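Side-chain contacts in catalase A (Saccharomyces cerevisiae, PDB 1A4E), which catalyses the breakdown of hydrogen peroxide to water and oxygen, using a heme cofactor in each subunit of a peroxisomal homotetramer: residues S140-P143 / H144-T148; M162-D165 / F166-T169; S364-N368 / P369-D373. All coordinates share one frame; numbering follows the deposited sequence.

Contact 1. Residues S140-P143 / H144-T148; sequences SKFP and HFIHT. With HEM (protoporphyrin IX containing Fe), chain I.
The Phe142 ring lies between the heme and Ile146: one face is laid over a pyrrole of the porphyrin, with heme C2B 3.5 Å above the ring plane near its centre, and the opposite face receives Ile146 CG1, 3.5 Å from Phe142 CZ and offset toward the rim in a CH-pi contact. Ile146 can do this because its CG1 branch folds back beside its own backbone N (chi1 -66°), toward the preceding turn. The His147 ring has the carbonyl oxygen of Pro143 over one face, with His147 CG 2.9 Å from Pro143 O, while His147 N donates to the same oxygen. At the edge of the His144 ring, in its plane, sits a water that donates to Ser140 O and makes a weak bond with His144 NE2. Backbone bonds such as Ile146 N to Phe142 O, 3.1 Å and nearly straight at 174°, fix these spacings. Cutting Phe142 back to an alanine is likely to strip the pyrrole of its aromatic cover on this side and to take away the ring face on which Ile146 CG1 rests. The two ring nitrogens of His147 look elsewhere, ND1 to Thr387 O of the third subunit and NE2 to Glu48 of the second. The start of helix 141-149 thereby spans from the subunit interfaces to the heme pocket of the catalase fold, where Phe142 also borders the azide, near the catalytic His56.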
loop_
_atom_site.group_PDB
_atom_site.type_symbol
_atom_site.label_atom_id
_atom_site.label_comp_id
_atom_site.label_asym_id
_atom_site.label_seq_id
_atom_site.Cartn_x
_atom_site.Cartn_y
_atom_site.Cartn_z
ATOM N N SER B 140 17.178 -18.391 -9.891
ATOM C CA SER B 140 17.324 -18.273 -8.445
ATOM C C SER B 140 18.527 -17.455 -8.003
ATOM O O SER B 140 18.587 -16.910 -6.903
ATOM C CB SER B 140 17.426 -19.655 -7.855
ATOM O OG SER B 140 18.465 -20.347 -8.524
ATOM N N LYS B 141 19.495 -17.391 -8.909
ATOM C CA LYS B 141 20.728 -16.662 -8.705
ATOM C C LYS B 141 20.473 -15.155 -8.789
ATOM O O LYS B 141 21.294 -14.383 -8.295
ATOM C CB LYS B 141 21.703 -17.105 -9.790
ATOM C CG LYS B 141 23.116 -17.495 -9.424
ATOM C CD LYS B 141 23.205 -18.887 -8.860
ATOM C CE LYS B 141 23.422 -20.011 -9.856
ATOM N NZ LYS B 141 24.827 -20.361 -9.974
ATOM N N PHE B 142 19.345 -14.703 -9.384
ATOM C CA PHE B 142 19.093 -13.283 -9.613
ATOM C C PHE B 142 19.004 -12.375 -8.394
ATOM O O PHE B 142 19.703 -11.361 -8.457
ATOM C CB PHE B 142 17.812 -13.092 -10.441
ATOM C CG PHE B 142 17.611 -11.658 -10.926
ATOM C CD1 PHE B 142 18.408 -11.148 -11.959
ATOM C CD2 PHE B 142 16.632 -10.852 -10.335
ATOM C CE1 PHE B 142 18.224 -9.836 -12.397
ATOM C CE2 PHE B 142 16.459 -9.544 -10.782
ATOM C CZ PHE B 142 17.249 -9.034 -11.809
ATOM N N PRO B 143 18.236 -12.600 -7.302
ATOM C CA PRO B 143 18.253 -11.751 -6.106
ATOM C C PRO B 143 19.655 -11.584 -5.524
ATOM O O PRO B 143 20.056 -10.478 -5.173
ATOM C CB PRO B 143 17.299 -12.427 -5.145
ATOM C CG PRO B 143 16.327 -13.106 -6.072
ATOM C CD PRO B 143 17.260 -13.677 -7.132
ATOM N N HIS B 144 20.418 -12.690 -5.514
ATOM C CA HIS B 144 21.783 -12.739 -5.000
ATOM C C HIS B 144 22.721 -11.866 -5.806
ATOM O O HIS B 144 23.494 -11.093 -5.242
ATOM C CB HIS B 144 22.319 -14.153 -5.045
ATOM C CG HIS B 144 21.605 -15.138 -4.145
ATOM N ND1 HIS B 144 22.065 -15.684 -3.028
ATOM C CD2 HIS B 144 20.353 -15.642 -4.377
ATOM C CE1 HIS B 144 21.151 -16.503 -2.568
ATOM N NE2 HIS B 144 20.127 -16.467 -3.390
ATOM N N PHE B 145 22.625 -11.982 -7.134
ATOM C CA PHE B 145 23.462 -11.221 -8.034
ATOM C C PHE B 145 23.186 -9.721 -7.947
ATOM O O PHE B 145 24.131 -8.943 -7.840
ATOM C CB PHE B 145 23.241 -11.740 -9.465
ATOM C CG PHE B 145 23.865 -10.821 -10.507
ATOM C CD1 PHE B 145 25.256 -10.681 -10.581
ATOM C CD2 PHE B 145 23.031 -10.048 -11.325
ATOM C CE1 PHE B 145 25.806 -9.754 -11.467
ATOM C CE2 PHE B 145 23.592 -9.124 -12.205
ATOM C CZ PHE B 145 24.972 -8.977 -12.271
ATOM N N ILE B 146 21.921 -9.273 -8.003
ATOM C CA ILE B 146 21.610 -7.850 -7.938
ATOM C C ILE B 146 21.989 -7.265 -6.586
ATOM O O ILE B 146 22.418 -6.112 -6.535
ATOM C CB ILE B 146 20.096 -7.646 -8.250
ATOM C CG1 ILE B 146 19.845 -8.034 -9.701
ATOM C CG2 ILE B 146 19.666 -6.189 -8.054
ATOM C CD1 ILE B 146 20.568 -7.161 -10.765
ATOM N N HIS B 147 21.893 -8.043 -5.497
ATOM C CA HIS B 147 22.334 -7.583 -4.190
ATOM C C HIS B 147 23.822 -7.248 -4.204
ATOM O O HIS B 147 24.225 -6.220 -3.652
ATOM C CB HIS B 147 22.077 -8.654 -3.133
ATOM C CG HIS B 147 20.615 -8.875 -2.762
ATOM N ND1 HIS B 147 20.053 -9.892 -2.108
ATOM C CD2 HIS B 147 19.600 -8.017 -3.091
ATOM C CE1 HIS B 147 18.765 -9.691 -2.030
ATOM N NE2 HIS B 147 18.510 -8.559 -2.632
ATOM N N THR B 148 24.646 -8.080 -4.875
ATOM C CA THR B 148 26.086 -7.833 -4.947
ATOM C C THR B 148 26.457 -6.689 -5.886
ATOM O O THR B 148 27.530 -6.107 -5.746
ATOM C CB THR B 148 26.847 -9.114 -5.382
ATOM O OG1 THR B 148 26.429 -9.481 -6.685
ATOM C CG2 THR B 148 26.600 -10.243 -4.410
HETATM C CHA HEM I . 13.728 -4.651 -15.024
HETATM C CHB HEM I . 13.488 -8.972 -12.955
HETATM C CHC HEM I . 16.727 -10.617 -16.072
HETATM C CHD HEM I . 16.136 -6.632 -18.699
HETATM C C1A HEM I . 13.506 -5.645 -14.089
HETATM C C2A HEM I . 12.540 -5.540 -13.012
HETATM C C3A HEM I . 12.406 -6.781 -12.484
HETATM C C4A HEM I . 13.315 -7.632 -13.212
HETATM C CMA HEM I . 11.443 -7.238 -11.398
HETATM C CAA HEM I . 11.769 -4.294 -12.614
HETATM C CBA HEM I . 10.364 -4.391 -13.166
HETATM C CGA HEM I . 9.465 -3.223 -12.828
HETATM O O1A HEM I . 9.368 -2.819 -11.672
HETATM O O2A HEM I . 8.836 -2.727 -13.749
HETATM C C1B HEM I . 14.334 -9.809 -13.648
HETATM C C2B HEM I . 14.578 -11.184 -13.283
HETATM C C3B HEM I . 15.586 -11.639 -14.101
HETATM C C4B HEM I . 15.908 -10.517 -14.971
HETATM C CMB HEM I . 13.826 -11.900 -12.165
HETATM C CAB HEM I . 16.227 -12.883 -14.150
HETATM C CBB HEM I . 15.816 -14.140 -13.506
HETATM C C1C HEM I . 16.832 -9.684 -17.084
HETATM C C2C HEM I . 17.444 -9.955 -18.365
HETATM C C3C HEM I . 17.225 -8.855 -19.144
HETATM C C4C HEM I . 16.488 -7.916 -18.318
HETATM C CMC HEM I . 18.138 -11.262 -18.738
HETATM C CAC HEM I . 17.566 -8.664 -20.474
HETATM C CBC HEM I . 17.101 -9.521 -21.544
HETATM C C1D HEM I . 15.442 -5.730 -17.915
HETATM C C2D HEM I . 15.108 -4.386 -18.315
HETATM C C3D HEM I . 14.459 -3.829 -17.270
HETATM C C4D HEM I . 14.383 -4.825 -16.236
HETATM C CMD HEM I . 15.399 -3.726 -19.656
HETATM C CAD HEM I . 13.957 -2.401 -17.178
HETATM C CBD HEM I . 12.545 -2.196 -17.678
HETATM C CGD HEM I . 12.174 -0.727 -17.596
HETATM O O1D HEM I . 12.824 0.087 -18.236
HETATM O O2D HEM I . 11.241 -0.378 -16.883
HETATM N NA HEM I . 13.957 -6.946 -14.222
HETATM N NB HEM I . 15.130 -9.412 -14.697
HETATM N NC HEM I . 16.208 -8.455 -17.075
HETATM N ND HEM I . 14.981 -6.001 -16.640
HETATM FE FE HEM I . 15.104 -7.685 -15.639
HETATM O O HOH W 1 17.154 -17.605 -4.332
#

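Contact 2. Residues M162-D165 / F166-T169; sequences MFWD and FLTT
Leu167 CD1 reaches back along the helix to two aromatic rings of the preceding turn, meeting Phe163 CE1 at 3.6 Å and, more loosely, Trp164 CE3 at 4.0 Å; it approaches both rings obliquely. The rings also meet one another, for Phe163 CD1 lies 3.6 Å above the indole plane, offset toward its rim. Beside this apolar cluster the next residues are held through hydroxyls. Thr168 OG1 donates to Trp164 O over 2.8 Å, having turned into the position between its own backbone N and carbonyl carbon (chi1 62°), from where it faces back down the helix. Thr168 N binds the same oxygen at 3.0 Å from the opposite face of the carbonyl plane, so two donors grip it. One residue on, Thr169 OG1 makes a short bond of 2.7 Å to Asp165 O, whereas the backbone bond from Thr169 N to that oxygen is weak. The second shell fixes the polar ends: Trp164 NE1 bonds to His456, while the Asp165 carboxylate has a salt bridge to Arg467 and hydrogen bonds to Tyr388 and Asn391 of the third subunit. Helix 160-168 packs against helix 141-149 through Met162 and Phe166, against helix 176-182, whose Val179 touches Leu167 and Trp164, and against the C-terminal helices 445-457 and 462-473, which pack on Trp164.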
loop_
_atom_site.group_PDB
_atom_site.type_symbol
_atom_site.label_atom_id
_atom_site.label_comp_id
_atom_site.label_asym_id
_atom_site.label_seq_id
_atom_site.Cartn_x
_atom_site.Cartn_y
_atom_site.Cartn_z
ATOM N N MET B 162 31.913 -7.979 -2.600
ATOM C CA MET B 162 30.657 -8.659 -2.928
ATOM C C MET B 162 30.587 -8.959 -4.420
ATOM O O MET B 162 30.260 -10.071 -4.833
ATOM C CB MET B 162 29.392 -7.844 -2.696
ATOM C CG MET B 162 29.038 -7.200 -1.392
ATOM S SD MET B 162 27.381 -6.501 -1.579
ATOM C CE MET B 162 27.613 -5.000 -2.484
ATOM N N PHE B 163 30.895 -7.912 -5.203
ATOM C CA PHE B 163 30.830 -7.944 -6.650
ATOM C C PHE B 163 31.634 -9.110 -7.196
ATOM O O PHE B 163 31.083 -9.990 -7.851
ATOM C CB PHE B 163 31.352 -6.606 -7.157
ATOM C CG PHE B 163 31.269 -6.330 -8.654
ATOM C CD1 PHE B 163 32.090 -6.998 -9.572
ATOM C CD2 PHE B 163 30.377 -5.358 -9.108
ATOM C CE1 PHE B 163 32.018 -6.693 -10.931
ATOM C CE2 PHE B 163 30.315 -5.056 -10.471
ATOM C CZ PHE B 163 31.131 -5.722 -11.384
ATOM N N TRP B 164 32.933 -9.145 -6.898
ATOM C CA TRP B 164 33.775 -10.203 -7.417
ATOM C C TRP B 164 33.657 -11.528 -6.691
ATOM O O TRP B 164 33.927 -12.557 -7.310
ATOM C CB TRP B 164 35.212 -9.725 -7.415
ATOM C CG TRP B 164 35.439 -8.704 -8.521
ATOM C CD1 TRP B 164 35.727 -7.400 -8.215
ATOM C CD2 TRP B 164 35.383 -8.934 -9.875
ATOM N NE1 TRP B 164 35.853 -6.800 -9.368
ATOM C CE2 TRP B 164 35.658 -7.663 -10.376
ATOM C CE3 TRP B 164 35.149 -9.991 -10.755
ATOM C CZ2 TRP B 164 35.701 -7.422 -11.746
ATOM C CZ3 TRP B 164 35.191 -9.753 -12.129
ATOM C CH2 TRP B 164 35.467 -8.478 -12.620
ATOM N N ASP B 165 33.222 -11.558 -5.420
ATOM C CA ASP B 165 33.035 -12.825 -4.725
ATOM C C ASP B 165 31.919 -13.635 -5.360
ATOM O O ASP B 165 32.072 -14.846 -5.513
ATOM C CB ASP B 165 32.677 -12.622 -3.258
ATOM C CG ASP B 165 32.766 -13.873 -2.400
ATOM O OD1 ASP B 165 33.577 -14.736 -2.699
ATOM O OD2 ASP B 165 32.039 -13.991 -1.419
ATOM N N PHE B 166 30.809 -12.997 -5.760
ATOM C CA PHE B 166 29.734 -13.717 -6.411
ATOM C C PHE B 166 30.199 -14.237 -7.771
ATOM O O PHE B 166 30.013 -15.413 -8.082
ATOM C CB PHE B 166 28.512 -12.804 -6.599
ATOM C CG PHE B 166 27.360 -13.524 -7.292
ATOM C CD1 PHE B 166 26.476 -14.306 -6.538
ATOM C CD2 PHE B 166 27.215 -13.439 -8.688
ATOM C CE1 PHE B 166 25.453 -15.007 -7.187
ATOM C CE2 PHE B 166 26.193 -14.142 -9.321
ATOM C CZ PHE B 166 25.314 -14.925 -8.572
ATOM N N LEU B 167 30.817 -13.369 -8.583
ATOM C CA LEU B 167 31.232 -13.735 -9.930
ATOM C C LEU B 167 32.323 -14.791 -10.029
ATOM O O LEU B 167 32.285 -15.614 -10.936
ATOM C CB LEU B 167 31.672 -12.472 -10.660
ATOM C CG LEU B 167 30.575 -11.422 -10.881
ATOM C CD1 LEU B 167 31.181 -10.164 -11.481
ATOM C CD2 LEU B 167 29.494 -11.994 -11.784
ATOM N N THR B 168 33.270 -14.816 -9.091
ATOM C CA THR B 168 34.339 -15.802 -9.104
ATOM C C THR B 168 33.971 -17.118 -8.423
ATOM O O THR B 168 34.769 -18.057 -8.468
ATOM C CB THR B 168 35.615 -15.227 -8.433
ATOM O OG1 THR B 168 35.314 -14.929 -7.067
ATOM C CG2 THR B 168 36.125 -14.005 -9.186
ATOM N N THR B 169 32.795 -17.228 -7.771
ATOM C CA THR B 169 32.351 -18.488 -7.163
ATOM C C THR B 169 32.197 -19.492 -8.299
ATOM O O THR B 169 31.570 -19.137 -9.297
ATOM C CB THR B 169 30.997 -18.301 -6.446
ATOM O OG1 THR B 169 31.258 -17.375 -5.418
ATOM C CG2 THR B 169 30.417 -19.546 -5.803
#

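Contact 3. Residues S364-N368 / P369-D373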
loop_
_atom_site.group_PDB
_atom_site.type_symbol
_atom_site.label_atom_id
_atom_site.label_comp_id
_atom_site.label_asym_id
_atom_site.label_seq_id
_atom_site.Cartn_x
_atom_site.Cartn_y
_atom_site.Cartn_z
ATOM N N SER B 364 -6.000 -2.274 -28.673
ATOM C CA SER B 364 -6.700 -3.529 -28.429
ATOM C C SER B 364 -7.118 -3.504 -26.969
ATOM O O SER B 364 -6.448 -4.058 -26.092
ATOM C CB SER B 364 -5.777 -4.715 -28.682
ATOM O OG SER B 364 -6.350 -5.976 -28.357
ATOM N N LYS B 365 -8.257 -2.849 -26.723
ATOM C CA LYS B 365 -8.774 -2.642 -25.378
ATOM C C LYS B 365 -8.952 -3.851 -24.479
ATOM O O LYS B 365 -9.356 -4.937 -24.892
ATOM C CB LYS B 365 -10.102 -1.931 -25.455
ATOM C CG LYS B 365 -9.995 -0.419 -25.488
ATOM C CD LYS B 365 -11.426 0.051 -25.695
ATOM C CE LYS B 365 -11.674 1.472 -25.207
ATOM N NZ LYS B 365 -13.042 1.860 -25.511
ATOM N N PHE B 366 -8.567 -3.625 -23.222
ATOM C CA PHE B 366 -8.735 -4.615 -22.177
ATOM C C PHE B 366 -10.219 -4.865 -21.915
ATOM O O PHE B 366 -10.987 -3.946 -21.638
ATOM C CB PHE B 366 -8.011 -4.100 -20.925
ATOM C CG PHE B 366 -8.479 -4.651 -19.583
ATOM C CD1 PHE B 366 -8.509 -6.029 -19.329
ATOM C CD2 PHE B 366 -8.902 -3.747 -18.601
ATOM C CE1 PHE B 366 -8.962 -6.496 -18.096
ATOM C CE2 PHE B 366 -9.354 -4.222 -17.369
ATOM C CZ PHE B 366 -9.385 -5.596 -17.119
ATOM N N PHE B 367 -10.624 -6.122 -22.039
ATOM C CA PHE B 367 -11.970 -6.519 -21.703
ATOM C C PHE B 367 -11.917 -7.936 -21.185
ATOM O O PHE B 367 -11.578 -8.872 -21.896
ATOM C CB PHE B 367 -12.914 -6.466 -22.912
ATOM C CG PHE B 367 -14.296 -7.037 -22.593
ATOM C CD1 PHE B 367 -15.027 -6.567 -21.483
ATOM C CD2 PHE B 367 -14.816 -8.072 -23.378
ATOM C CE1 PHE B 367 -16.259 -7.139 -21.160
ATOM C CE2 PHE B 367 -16.055 -8.642 -23.051
ATOM C CZ PHE B 367 -16.773 -8.175 -21.944
ATOM N N ASN B 368 -12.259 -8.085 -19.918
ATOM C CA ASN B 368 -12.330 -9.398 -19.330
ATOM C C ASN B 368 -13.337 -9.309 -18.191
ATOM O O ASN B 368 -13.133 -8.549 -17.242
ATOM C CB ASN B 368 -10.960 -9.816 -18.805
ATOM C CG ASN B 368 -10.933 -11.293 -18.450
ATOM O OD1 ASN B 368 -11.792 -11.801 -17.730
ATOM N ND2 ASN B 368 -9.944 -12.016 -18.965
ATOM N N PRO B 369 -14.430 -10.083 -18.239
ATOM C CA PRO B 369 -15.512 -10.073 -17.252
ATOM C C PRO B 369 -15.085 -10.360 -15.823
ATOM O O PRO B 369 -15.666 -9.826 -14.885
ATOM C CB PRO B 369 -16.501 -11.100 -17.751
ATOM C CG PRO B 369 -16.229 -11.093 -19.227
ATOM C CD PRO B 369 -14.720 -11.053 -19.290
ATOM N N ALA B 370 -14.055 -11.192 -15.660
ATOM C CA ALA B 370 -13.609 -11.617 -14.351
ATOM C C ALA B 370 -12.417 -10.866 -13.773
ATOM O O ALA B 370 -12.017 -11.154 -12.642
ATOM C CB ALA B 370 -13.283 -13.096 -14.421
ATOM N N ILE B 371 -11.801 -9.932 -14.512
ATOM C CA ILE B 371 -10.722 -9.112 -13.959
ATOM C C ILE B 371 -11.396 -7.790 -13.590
ATOM O O ILE B 371 -11.598 -6.899 -14.419
ATOM C CB ILE B 371 -9.600 -8.942 -15.029
ATOM C CG1 ILE B 371 -8.968 -10.308 -15.319
ATOM C CG2 ILE B 371 -8.536 -7.960 -14.536
ATOM C CD1 ILE B 371 -7.866 -10.301 -16.402
ATOM N N ARG B 372 -11.819 -7.715 -12.320
ATOM C CA ARG B 372 -12.593 -6.590 -11.801
ATOM C C ARG B 372 -12.098 -6.061 -10.462
ATOM O O ARG B 372 -11.276 -6.675 -9.777
ATOM C CB ARG B 372 -14.065 -6.978 -11.599
ATOM C CG ARG B 372 -14.763 -7.640 -12.771
ATOM C CD ARG B 372 -14.922 -6.712 -13.963
ATOM N NE ARG B 372 -16.085 -5.847 -13.842
ATOM C CZ ARG B 372 -17.305 -6.234 -14.245
ATOM N NH1 ARG B 372 -17.533 -7.439 -14.770
ATOM N NH2 ARG B 372 -18.316 -5.373 -14.180
ATOM N N ASP B 373 -12.642 -4.887 -10.110
ATOM C CA ASP B 373 -12.428 -4.204 -8.838
ATOM C C ASP B 373 -10.978 -3.838 -8.542
ATOM O O ASP B 373 -10.234 -3.516 -9.469
ATOM C CB ASP B 373 -13.021 -5.085 -7.709
ATOM C CG ASP B 373 -14.500 -5.462 -7.814
ATOM O OD1 ASP B 373 -15.216 -4.966 -8.685
ATOM O OD2 ASP B 373 -14.944 -6.272 -7.010
#
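Asn368 folds its side chain forward over the turn that it begins, and OD1 takes the backbone N-H of Ala370 at 3.1 Å, in the carbonyl plane and on a lone pair, which makes an Asx turn. CG stands opposite the backbone N (chi1 -168°), and this rotation carries the amide alongside the chain that follows. The same residue opens a type I beta turn, Asn368 to Ile371, whose closing bond from Ile371 N to Asn368 O is weak at 3.3 Å; the side-chain bond therefore supplements a slack backbone one. The other half of the amide, ND2, donates to Thr9 O of the fourth subunit, so both ends of the group are held and its flip is settled. Ile371 runs its CG1 arm out in extended form to set CD1 3.7 Å from Asn368 ND2, crossing the amide obliquely. Its other branch serves a different neighbour: CG2 touches Phe366 CZ at 3.6 Å, and CB lies at the edge of that ring, in its plane. Phe367 meets the proline next in the turn, with Pro369 CD over one face of its ring and Pro369 CG 4.0 Å from Phe367 CZ, the two side chains crossing at about a right angle. Arg372 is bent at its second and third torsions (chi2 -66°, chi3 -83°), a hook that brings NH1 back to Pro369 O at 3.0 Å, in the guanidinium plane and on a carbonyl lone pair; NH2 goes to Glu385 O. The turn belongs to the long loop between helix 332-348 and strand 411-418. Phe382 packs against Phe366 and Phe367, and the N-terminal segment of the fourth subunit runs alongside, bonding to Ser364, Lys365, Phe367 and Asn368.

Contacts 1 and 2 lie on consecutive helices, their centres 11 Å apart, and they touch directly: Lys141 CG packs on Phe166 CZ at 3.5 Å, and the Met162 methyl group meets the end of helix 141-149. Contact 3 stands apart, about 45 Å from contact 2 between centres and on the opposite side of the chain's centre. All three are buried in the tetramer, but differently. Contact 1 faces the heme, contact 2 lies in a layer of packed helices, and contact 3, with no regular secondary structure, lies against the fourth subunit, which comes within reach of all ten of its residues. Helical spacing organises the first two, through aromatic cover in one and hydroxyl-to-carbonyl bonds in the other; turn-bound amide and guanidinium groups organise the third.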